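Local coordinates for peptidase S15/CocE/NonD (PDB 4PF1), which is a serine aminopeptidase with an alpha/beta-hydrolase fold that probably trims residues from the N-termini of peptides, at residues Val319-Pro325 and Ile372-Tyr378; Gln330-Ala335 and Asp346-Arg352. All blocks are in the same frame, centred on the assembly; numbering follows the deposited sequence.

Contact 1 joins the last two parallel strands of the alpha/beta-hydrolase sheet, and contact 2, its centre about 13 Å away, holds the loop and helix start that lie between those strands in the chain. From there the chain runs back along helix 347-365 into the second strand. The two meet directly: Val322 CG2 packs on Phe351 CE1 at 3.7 Å, and Tyr378 CE2 lies 3.7 Å from Thr347 CG2. In the chain between strand 319-324 and the 330-335 loop comes His328, which with Ser161 and Asp295 has the geometry of a Ser-His-Asp triad. Leu323 lies near that probable catalytic site, and the side chain of Arg332 touches it.

Contact 1: Val319-Pro325 and Ile372-Tyr378; sequences VHFVLGP and IPRVLSY
Phe321 and Leu323 each turn both N and O to the neighbouring strand: Phe321 N donates to Arg374 O (2.9 Å), Leu376 N to Phe321 O (2.8 Å), Leu323 N to Leu376 O (2.8 Å) and Tyr378 N to Leu323 O (2.9 Å). Each thus bonds the residues flanking its partner, Val375 or Ser377, the mark of parallel pairing, and the short strand axes diverge by 1°. At the start of the pair His320 extends the ladder with its side chain. With CG beside the backbone N (chi1 -55°), the imidazole turns its ND1 edge to Pro373 O, 3.2 Å away and in the ring plane, in a nearly straight bond that meets the carbonyl from above its plane; Ile372 CG2 packs against the same ring. At the far end Pro325 CG sits over one face of the Tyr378 ring, 3.7 Å from its centroid, a CH-pi contact. Val322 and Leu376 lie side by side, CG2 of the former 4.0 Å from CB of the latter. Two waters stitch the seam, one joining Phe321 O to Pro373 O, the other linking Leu323 O, Ser377 OG and Tyr378 O. Ser377 OG is also hydrogen-bonded to Ser563 OG, and Tyr378 OH reaches Asn383 and Glu344 N. Strand 287-292 flanks 319-324 and strand 384-388 follows 375-379; helix 301-309 packs on the Phe321 and Val375 face, helix 347-365 on the Val322 and Leu376 face.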
ATOM      1  N   VAL A 319     -34.948 -19.485  20.780  1.00 25.82           N
ATOM      2  CA  VAL A 319     -33.605 -18.906  20.927  1.00 24.69           C
ATOM      3  C   VAL A 319     -32.523 -19.706  20.172  1.00 26.57           C
ATOM      4  O   VAL A 319     -32.412 -20.923  20.325  1.00 26.16           O
ATOM      5  CB  VAL A 319     -33.222 -18.711  22.425  1.00 28.90           C
ATOM      6  CG1 VAL A 319     -31.860 -18.039  22.570  1.00 28.29           C
ATOM      7  CG2 VAL A 319     -34.282 -17.904  23.161  1.00 28.91           C
ATOM      8  N   HIS A 320     -31.712 -18.984  19.380  1.00 21.88           N
ATOM      9  CA  HIS A 320     -30.556 -19.500  18.646  1.00 21.03           C
ATOM     10  C   HIS A 320     -29.364 -18.582  18.890  1.00 23.19           C
ATOM     11  O   HIS A 320     -29.516 -17.362  18.839  1.00 22.35           O
ATOM     12  CB  HIS A 320     -30.847 -19.603  17.142  1.00 21.83           C
ATOM     13  CG  HIS A 320     -32.056 -20.415  16.806  1.00 26.15           C
ATOM     14  ND1 HIS A 320     -31.967 -21.775  16.571  1.00 28.51           N
ATOM     15  CD2 HIS A 320     -33.343 -20.028  16.662  1.00 28.26           C
ATOM     16  CE1 HIS A 320     -33.198 -22.170  16.294  1.00 28.44           C
ATOM     17  NE2 HIS A 320     -34.061 -21.154  16.342  1.00 28.70           N
ATOM     18  N   PHE A 321     -28.183 -19.158  19.160  1.00 19.10           N
ATOM     19  CA  PHE A 321     -26.969 -18.377  19.398  1.00 17.82           C
ATOM     20  C   PHE A 321     -25.924 -18.657  18.320  1.00 20.06           C
ATOM     21  O   PHE A 321     -25.574 -19.812  18.077  1.00 19.59           O
ATOM     22  CB  PHE A 321     -26.405 -18.663  20.805  1.00 19.55           C
ATOM     23  CG  PHE A 321     -25.098 -17.993  21.175  1.00 20.79           C
ATOM     24  CD1 PHE A 321     -24.892 -16.640  20.924  1.00 23.98           C
ATOM     25  CD2 PHE A 321     -24.105 -18.697  21.848  1.00 23.25           C
ATOM     26  CE1 PHE A 321     -23.691 -16.021  21.279  1.00 24.70           C
ATOM     27  CE2 PHE A 321     -22.907 -18.076  22.211  1.00 25.87           C
ATOM     28  CZ  PHE A 321     -22.707 -16.743  21.924  1.00 23.76           C
ATOM     29  N   VAL A 322     -25.450 -17.590  17.661  1.00 15.64           N
ATOM     30  CA  VAL A 322     -24.423 -17.662  16.623  1.00 14.86           C
ATOM     31  C   VAL A 322     -23.195 -16.898  17.116  1.00 16.90           C
ATOM     32  O   VAL A 322     -23.305 -15.729  17.485  1.00 15.63           O
ATOM     33  CB  VAL A 322     -24.919 -17.139  15.240  1.00 18.74           C
ATOM     34  CG1 VAL A 322     -23.821 -17.254  14.181  1.00 18.44           C
ATOM     35  CG2 VAL A 322     -26.175 -17.876  14.786  1.00 18.85           C
ATOM     36  N   LEU A 323     -22.036 -17.575  17.160  1.00 13.23           N
ATOM     37  CA  LEU A 323     -20.775 -16.990  17.604  1.00 12.78           C
ATOM     38  C   LEU A 323     -19.732 -17.121  16.488  1.00 16.68           C
ATOM     39  O   LEU A 323     -19.210 -18.214  16.243  1.00 17.11           O
ATOM     40  CB  LEU A 323     -20.314 -17.674  18.912  1.00 12.92           C
ATOM     41  CG  LEU A 323     -19.123 -17.069  19.675  1.00 16.46           C
ATOM     42  CD1 LEU A 323     -19.371 -15.603  20.055  1.00 15.96           C
ATOM     43  CD2 LEU A 323     -18.845 -17.862  20.922  1.00 18.01           C
ATOM     44  N   GLY A 324     -19.510 -16.023  15.770  1.00 13.01           N
ATOM     45  CA  GLY A 324     -18.586 -15.977  14.640  1.00 12.66           C
ATOM     46  C   GLY A 324     -17.217 -15.398  14.956  1.00 15.52           C
ATOM     47  O   GLY A 324     -17.020 -14.821  16.030  1.00 14.30           O
ATOM     48  N   PRO A 325     -16.238 -15.526  14.016  1.00 12.14           N
ATOM     49  CA  PRO A 325     -14.888 -14.978  14.270  1.00 11.76           C
ATOM     50  C   PRO A 325     -14.854 -13.497  13.914  1.00 15.68           C
ATOM     51  O   PRO A 325     -14.114 -13.063  13.021  1.00 15.21           O
ATOM     52  CB  PRO A 325     -14.013 -15.812  13.333  1.00 13.75           C
ATOM     53  CG  PRO A 325     -14.904 -16.070  12.144  1.00 18.06           C
ATOM     54  CD  PRO A 325     -16.328 -16.138  12.670  1.00 13.66           C
ATOM     55  N   ILE A 372     -31.772 -24.744  12.001  1.00 27.34           N
ATOM     56  CA  ILE A 372     -30.711 -23.946  12.615  1.00 25.55           C
ATOM     57  C   ILE A 372     -30.392 -24.578  13.970  1.00 27.85           C
ATOM     58  O   ILE A 372     -31.321 -24.857  14.735  1.00 27.50           O
ATOM     59  CB  ILE A 372     -31.118 -22.435  12.745  1.00 28.31           C
ATOM     60  CG1 ILE A 372     -31.496 -21.828  11.372  1.00 28.58           C
ATOM     61  CG2 ILE A 372     -30.009 -21.600  13.432  1.00 28.36           C
ATOM     62  CD1 ILE A 372     -32.409 -20.609  11.452  1.00 33.63           C
ATOM     63  N   PRO A 373     -29.104 -24.852  14.290  1.00 23.16           N
ATOM     64  CA  PRO A 373     -28.800 -25.458  15.594  1.00 22.87           C
ATOM     65  C   PRO A 373     -29.027 -24.484  16.752  1.00 25.97           C
ATOM     66  O   PRO A 373     -29.195 -23.277  16.528  1.00 25.56           O
ATOM     67  CB  PRO A 373     -27.320 -25.831  15.467  1.00 24.45           C
ATOM     68  CG  PRO A 373     -26.767 -24.842  14.502  1.00 28.42           C
ATOM     69  CD  PRO A 373     -27.874 -24.606  13.505  1.00 24.21           C
ATOM     70  N   ARG A 374     -29.033 -25.008  17.987  1.00 21.90           N
ATOM     71  CA  ARG A 374     -29.152 -24.199  19.198  1.00 21.34           C
ATOM     72  C   ARG A 374     -27.985 -23.215  19.248  1.00 23.27           C
ATOM     73  O   ARG A 374     -28.185 -22.028  19.506  1.00 22.70           O
ATOM     74  CB  ARG A 374     -29.153 -25.111  20.443  1.00 22.84           C
ATOM     75  CG  ARG A 374     -29.515 -24.406  21.753  1.00 32.54           C
ATOM     76  CD  ARG A 374     -31.006 -24.452  22.075  1.00 43.16           C
ATOM     77  NE  ARG A 374     -31.606 -25.769  21.835  1.00 50.99           N
ATOM     78  CZ  ARG A 374     -31.633 -26.758  22.725  1.00 62.07           C
ATOM     79  NH1 ARG A 374     -32.200 -27.918  22.420  1.00 45.17           N
ATOM     80  NH2 ARG A 374     -31.086 -26.598  23.925  1.00 49.18           N
ATOM     81  N   VAL A 375     -26.768 -23.717  18.950  1.00 18.35           N
ATOM     82  CA  VAL A 375     -25.543 -22.926  18.931  1.00 16.93           C
ATOM     83  C   VAL A 375     -24.780 -23.187  17.620  1.00 19.46           C
ATOM     84  O   VAL A 375     -24.547 -24.339  17.242  1.00 19.04           O
ATOM     85  CB  VAL A 375     -24.655 -23.184  20.189  1.00 20.69           C
ATOM     86  CG1 VAL A 375     -23.305 -22.475  20.079  1.00 19.98           C
ATOM     87  CG2 VAL A 375     -25.374 -22.757  21.468  1.00 20.80           C
ATOM     88  N   LEU A 376     -24.430 -22.106  16.921  1.00 14.54           N
ATOM     89  CA  LEU A 376     -23.642 -22.144  15.699  1.00 13.63           C
ATOM     90  C   LEU A 376     -22.340 -21.419  16.004  1.00 15.73           C
ATOM     91  O   LEU A 376     -22.342 -20.204  16.195  1.00 14.14           O
ATOM     92  CB  LEU A 376     -24.425 -21.502  14.532  1.00 13.65           C
ATOM     93  CG  LEU A 376     -23.808 -21.597  13.129  1.00 18.15           C
ATOM     94  CD1 LEU A 376     -23.610 -23.051  12.692  1.00 18.39           C
ATOM     95  CD2 LEU A 376     -24.670 -20.874  12.119  1.00 20.65           C
ATOM     96  N   SER A 377     -21.261 -22.186  16.203  1.00 12.10           N
ATOM     97  CA  SER A 377     -19.979 -21.632  16.629  1.00 11.24           C
ATOM     98  C   SER A 377     -18.884 -21.847  15.595  1.00 14.88           C
ATOM     99  O   SER A 377     -18.692 -22.963  15.106  1.00 14.03           O
ATOM    100  CB  SER A 377     -19.564 -22.244  17.966  1.00 13.58           C
ATOM    101  OG  SER A 377     -18.242 -21.887  18.333  1.00 19.10           O
ATOM    102  N   TYR A 378     -18.155 -20.771  15.278  1.00 11.96           N
ATOM    103  CA  TYR A 378     -17.011 -20.843  14.378  1.00 11.73           C
ATOM    104  C   TYR A 378     -15.769 -21.037  15.211  1.00 16.02           C
ATOM    105  O   TYR A 378     -15.496 -20.244  16.118  1.00 15.53           O
ATOM    106  CB  TYR A 378     -16.899 -19.583  13.512  1.00 12.24           C
ATOM    107  CG  TYR A 378     -15.820 -19.653  12.448  1.00 13.53           C
ATOM    108  CD1 TYR A 378     -14.486 -19.398  12.760  1.00 15.46           C
ATOM    109  CD2 TYR A 378     -16.142 -19.900  11.117  1.00 14.24           C
ATOM    110  CE1 TYR A 378     -13.495 -19.419  11.778  1.00 15.75           C
ATOM    111  CE2 TYR A 378     -15.159 -19.928  10.127  1.00 14.81           C
ATOM    112  CZ  TYR A 378     -13.838 -19.678  10.462  1.00 20.00           C
ATOM    113  OH  TYR A 378     -12.873 -19.666   9.486  1.00 18.61           O
TER
HETATM  114  O   HOH W   1     -27.703 -21.147  16.130  1.00 22.58           O
HETATM  115  O   HOH W   2     -17.403 -19.338  17.834  1.00  9.82           O

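Contact 2: Gln330-Ala335 and Asp346-Arg352; sequences QGRRDA and DTGGWFR
Ala335 passes 4.9 Å from Gly348, CA to CA, where the irregular 330-335 loop meets the first turn of helix 347-365, and Ala335 O takes Thr347 N in a 3.3 Å bond. Thr347 OG1 donates to that same oxygen, in the carbonyl plane on a lone pair, at 2.8 Å; a chi1 of 62° swings the hydroxyl back to it. Asp346 OD1 likewise serves two donors, Ala335 N at 2.8 Å and Gly349 N at 3.0 Å, which come from opposite faces of the carboxylate. Gly348 lets the loop lie close: a CB there would collide with Arg333 O and Gln330 O. One turn on, Arg352 bends at chi3 and sends NH1 to Gly331 O and Arg333 O, each 3.0 Å away near the guanidinium plane, while NH2 forms a salt bridge with Asp92. A leucine in place of Arg352 would probably leave the carbonyls of Gly331 and Arg333 without this donor and Asp92 without this cationic partner, holding the 331-333 turn less firmly. Asp346 N is hydrogen-bonded to Glu344 OE2 of the second subunit. The arrangement is a classic helix N-cap, Asp346 closing its first turn while holding the loop that follows the probable catalytic His328.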
ATOM      1  N   GLN A 330     -18.244  -6.947  12.035  1.00 12.67           N
ATOM      2  CA  GLN A 330     -18.043  -7.977  10.998  1.00 11.93           C
ATOM      3  C   GLN A 330     -19.222  -8.950  10.782  1.00 16.19           C
ATOM      4  O   GLN A 330     -19.342  -9.522   9.692  1.00 15.55           O
ATOM      5  CB  GLN A 330     -16.766  -8.759  11.256  1.00 12.60           C
ATOM      6  CG  GLN A 330     -15.568  -8.126  10.569  1.00 11.59           C
ATOM      7  CD  GLN A 330     -14.284  -8.863  10.829  1.00 15.64           C
ATOM      8  OE1 GLN A 330     -14.052  -9.418  11.911  1.00  8.89           O
ATOM      9  NE2 GLN A 330     -13.400  -8.843   9.851  1.00  7.88           N
ATOM     10  N   GLY A 331     -20.074  -9.125  11.786  1.00 13.34           N
ATOM     11  CA  GLY A 331     -21.265  -9.960  11.646  1.00 13.39           C
ATOM     12  C   GLY A 331     -22.288  -9.317  10.718  1.00 17.92           C
ATOM     13  O   GLY A 331     -23.112 -10.011  10.115  1.00 18.13           O
ATOM     14  N   ARG A 332     -22.197  -7.973  10.561  1.00 13.58           N
ATOM     15  CA  ARG A 332     -23.101  -7.152   9.749  1.00 12.94           C
ATOM     16  C   ARG A 332     -22.468  -6.725   8.402  1.00 16.76           C
ATOM     17  O   ARG A 332     -23.071  -5.945   7.659  1.00 16.49           O
ATOM     18  CB  ARG A 332     -23.532  -5.913  10.551  1.00 11.67           C
ATOM     19  CG  ARG A 332     -24.419  -6.240  11.741  1.00 17.51           C
ATOM     20  CD  ARG A 332     -24.554  -5.054  12.668  1.00 23.18           C
ATOM     21  NE  ARG A 332     -23.439  -4.974  13.611  1.00 24.68           N
ATOM     22  CZ  ARG A 332     -23.092  -3.873  14.266  1.00 33.15           C
ATOM     23  NH1 ARG A 332     -23.767  -2.743  14.085  1.00 21.82           N
ATOM     24  NH2 ARG A 332     -22.071  -3.891  15.110  1.00 13.75           N
ATOM     25  N   ARG A 333     -21.272  -7.246   8.081  1.00 13.44           N
ATOM     26  CA  ARG A 333     -20.591  -6.941   6.818  1.00 13.12           C
ATOM     27  C   ARG A 333     -19.740  -8.147   6.372  1.00 16.08           C
ATOM     28  O   ARG A 333     -20.020  -9.276   6.780  1.00 15.29           O
ATOM     29  CB  ARG A 333     -19.737  -5.645   6.939  1.00 11.85           C
ATOM     30  CG  ARG A 333     -18.577  -5.707   7.950  1.00 16.65           C
ATOM     31  CD  ARG A 333     -17.663  -4.498   7.814  1.00 23.33           C
ATOM     32  NE  ARG A 333     -16.571  -4.506   8.792  1.00 27.72           N
ATOM     33  CZ  ARG A 333     -15.374  -5.050   8.579  1.00 38.38           C
ATOM     34  NH1 ARG A 333     -15.107  -5.652   7.426  1.00 25.03           N
ATOM     35  NH2 ARG A 333     -14.440  -5.001   9.518  1.00 20.74           N
ATOM     36  N   ASP A 334     -18.730  -7.906   5.512  1.00 11.83           N
ATOM     37  CA  ASP A 334     -17.792  -8.925   5.053  1.00 11.54           C
ATOM     38  C   ASP A 334     -16.819  -9.283   6.179  1.00 14.64           C
ATOM     39  O   ASP A 334     -16.415  -8.402   6.948  1.00 13.47           O
ATOM     40  CB  ASP A 334     -17.022  -8.425   3.820  1.00 13.55           C
ATOM     41  CG  ASP A 334     -16.227  -7.159   4.081  1.00 24.04           C
ATOM     42  OD1 ASP A 334     -16.851  -6.124   4.407  1.00 23.54           O
ATOM     43  OD2 ASP A 334     -14.978  -7.220   4.024  1.00 32.23           O
ATOM     44  N   ALA A 335     -16.451 -10.567   6.293  1.00 11.09           N
ATOM     45  CA  ALA A 335     -15.506 -11.005   7.316  1.00 10.19           C
ATOM     46  C   ALA A 335     -14.658 -12.179   6.823  1.00 12.21           C
ATOM     47  O   ALA A 335     -14.816 -13.315   7.297  1.00 10.87           O
ATOM     48  CB  ALA A 335     -16.240 -11.367   8.596  1.00 10.84           C
ATOM     49  N   ASP A 346     -15.905 -15.464   3.181  1.00 13.64           N
ATOM     50  CA  ASP A 346     -16.646 -14.390   3.837  1.00 13.18           C
ATOM     51  C   ASP A 346     -17.656 -14.999   4.820  1.00 16.79           C
ATOM     52  O   ASP A 346     -18.797 -15.285   4.448  1.00 16.27           O
ATOM     53  CB  ASP A 346     -17.332 -13.472   2.791  1.00 14.80           C
ATOM     54  CG  ASP A 346     -18.185 -12.355   3.374  1.00 19.07           C
ATOM     55  OD1 ASP A 346     -18.106 -12.124   4.600  1.00 18.66           O
ATOM     56  OD2 ASP A 346     -18.945 -11.731   2.609  1.00 23.28           O
ATOM     57  N   THR A 347     -17.216 -15.191   6.081  1.00 12.67           N
ATOM     58  CA  THR A 347     -18.019 -15.782   7.162  1.00 12.44           C
ATOM     59  C   THR A 347     -19.244 -14.911   7.511  1.00 15.34           C
ATOM     60  O   THR A 347     -20.271 -15.445   7.926  1.00 14.12           O
ATOM     61  CB  THR A 347     -17.146 -16.018   8.405  1.00 17.72           C
ATOM     62  OG1 THR A 347     -16.656 -14.765   8.879  1.00 15.30           O
ATOM     63  CG2 THR A 347     -15.984 -16.966   8.137  1.00 16.32           C
ATOM     64  N   GLY A 348     -19.101 -13.589   7.361  1.00 12.40           N
ATOM     65  CA  GLY A 348     -20.162 -12.620   7.619  1.00 12.35           C
ATOM     66  C   GLY A 348     -21.287 -12.762   6.618  1.00 17.08           C
ATOM     67  O   GLY A 348     -22.437 -13.010   6.998  1.00 16.83           O
ATOM     68  N   GLY A 349     -20.930 -12.674   5.335  1.00 13.76           N
ATOM     69  CA  GLY A 349     -21.853 -12.866   4.219  1.00 13.68           C
ATOM     70  C   GLY A 349     -22.454 -14.263   4.184  1.00 16.76           C
ATOM     71  O   GLY A 349     -23.628 -14.420   3.833  1.00 15.29           O
ATOM     72  N   TRP A 350     -21.656 -15.294   4.579  1.00 13.80           N
ATOM     73  CA  TRP A 350     -22.123 -16.687   4.636  1.00 13.96           C
ATOM     74  C   TRP A 350     -23.233 -16.834   5.675  1.00 17.11           C
ATOM     75  O   TRP A 350     -24.217 -17.523   5.417  1.00 16.87           O
ATOM     76  CB  TRP A 350     -20.969 -17.666   4.953  1.00 12.79           C
ATOM     77  CG  TRP A 350     -21.418 -19.097   5.074  1.00 14.25           C
ATOM     78  CD1 TRP A 350     -21.560 -19.998   4.062  1.00 17.57           C
ATOM     79  CD2 TRP A 350     -21.863 -19.761   6.269  1.00 14.20           C
ATOM     80  NE1 TRP A 350     -22.066 -21.183   4.549  1.00 17.38           N
ATOM     81  CE2 TRP A 350     -22.264 -21.064   5.901  1.00 18.61           C
ATOM     82  CE3 TRP A 350     -21.964 -19.379   7.621  1.00 15.23           C
ATOM     83  CZ2 TRP A 350     -22.743 -21.993   6.835  1.00 18.19           C
ATOM     84  CZ3 TRP A 350     -22.456 -20.294   8.541  1.00 16.76           C
ATOM     85  CH2 TRP A 350     -22.831 -21.585   8.148  1.00 17.81           C
ATOM     86  N   PHE A 351     -23.053 -16.219   6.861  1.00 13.13           N
ATOM     87  CA  PHE A 351     -24.041 -16.288   7.937  1.00 12.64           C
ATOM     88  C   PHE A 351     -25.363 -15.623   7.527  1.00 15.49           C
ATOM     89  O   PHE A 351     -26.424 -16.198   7.764  1.00 15.36           O
ATOM     90  CB  PHE A 351     -23.503 -15.655   9.246  1.00 13.87           C
ATOM     91  CG  PHE A 351     -24.606 -15.232  10.195  1.00 15.37           C
ATOM     92  CD1 PHE A 351     -25.354 -16.182  10.887  1.00 18.61           C
ATOM     93  CD2 PHE A 351     -24.963 -13.893  10.321  1.00 17.06           C
ATOM     94  CE1 PHE A 351     -26.417 -15.799  11.703  1.00 19.66           C
ATOM     95  CE2 PHE A 351     -26.027 -13.513  11.140  1.00 20.02           C
ATOM     96  CZ  PHE A 351     -26.745 -14.467  11.826  1.00 18.55           C
ATOM     97  N   ARG A 352     -25.301 -14.404   6.968  1.00 11.43           N
ATOM     98  CA  ARG A 352     -26.508 -13.658   6.600  1.00 11.40           C
ATOM     99  C   ARG A 352     -27.308 -14.350   5.497  1.00 15.81           C
ATOM    100  O   ARG A 352     -28.529 -14.449   5.616  1.00 16.15           O
ATOM    101  CB  ARG A 352     -26.176 -12.212   6.205  1.00 10.10           C
ATOM    102  CG  ARG A 352     -25.826 -11.343   7.414  1.00 15.68           C
ATOM    103  CD  ARG A 352     -25.767  -9.847   7.103  1.00 18.30           C
ATOM    104  NE  ARG A 352     -24.923  -9.528   5.944  1.00 20.50           N
ATOM    105  CZ  ARG A 352     -23.595  -9.468   5.972  1.00 25.94           C
ATOM    106  NH1 ARG A 352     -22.934  -9.735   7.092  1.00  9.40           N
ATOM    107  NH2 ARG A 352     -22.918  -9.164   4.875  1.00 10.91           N
TER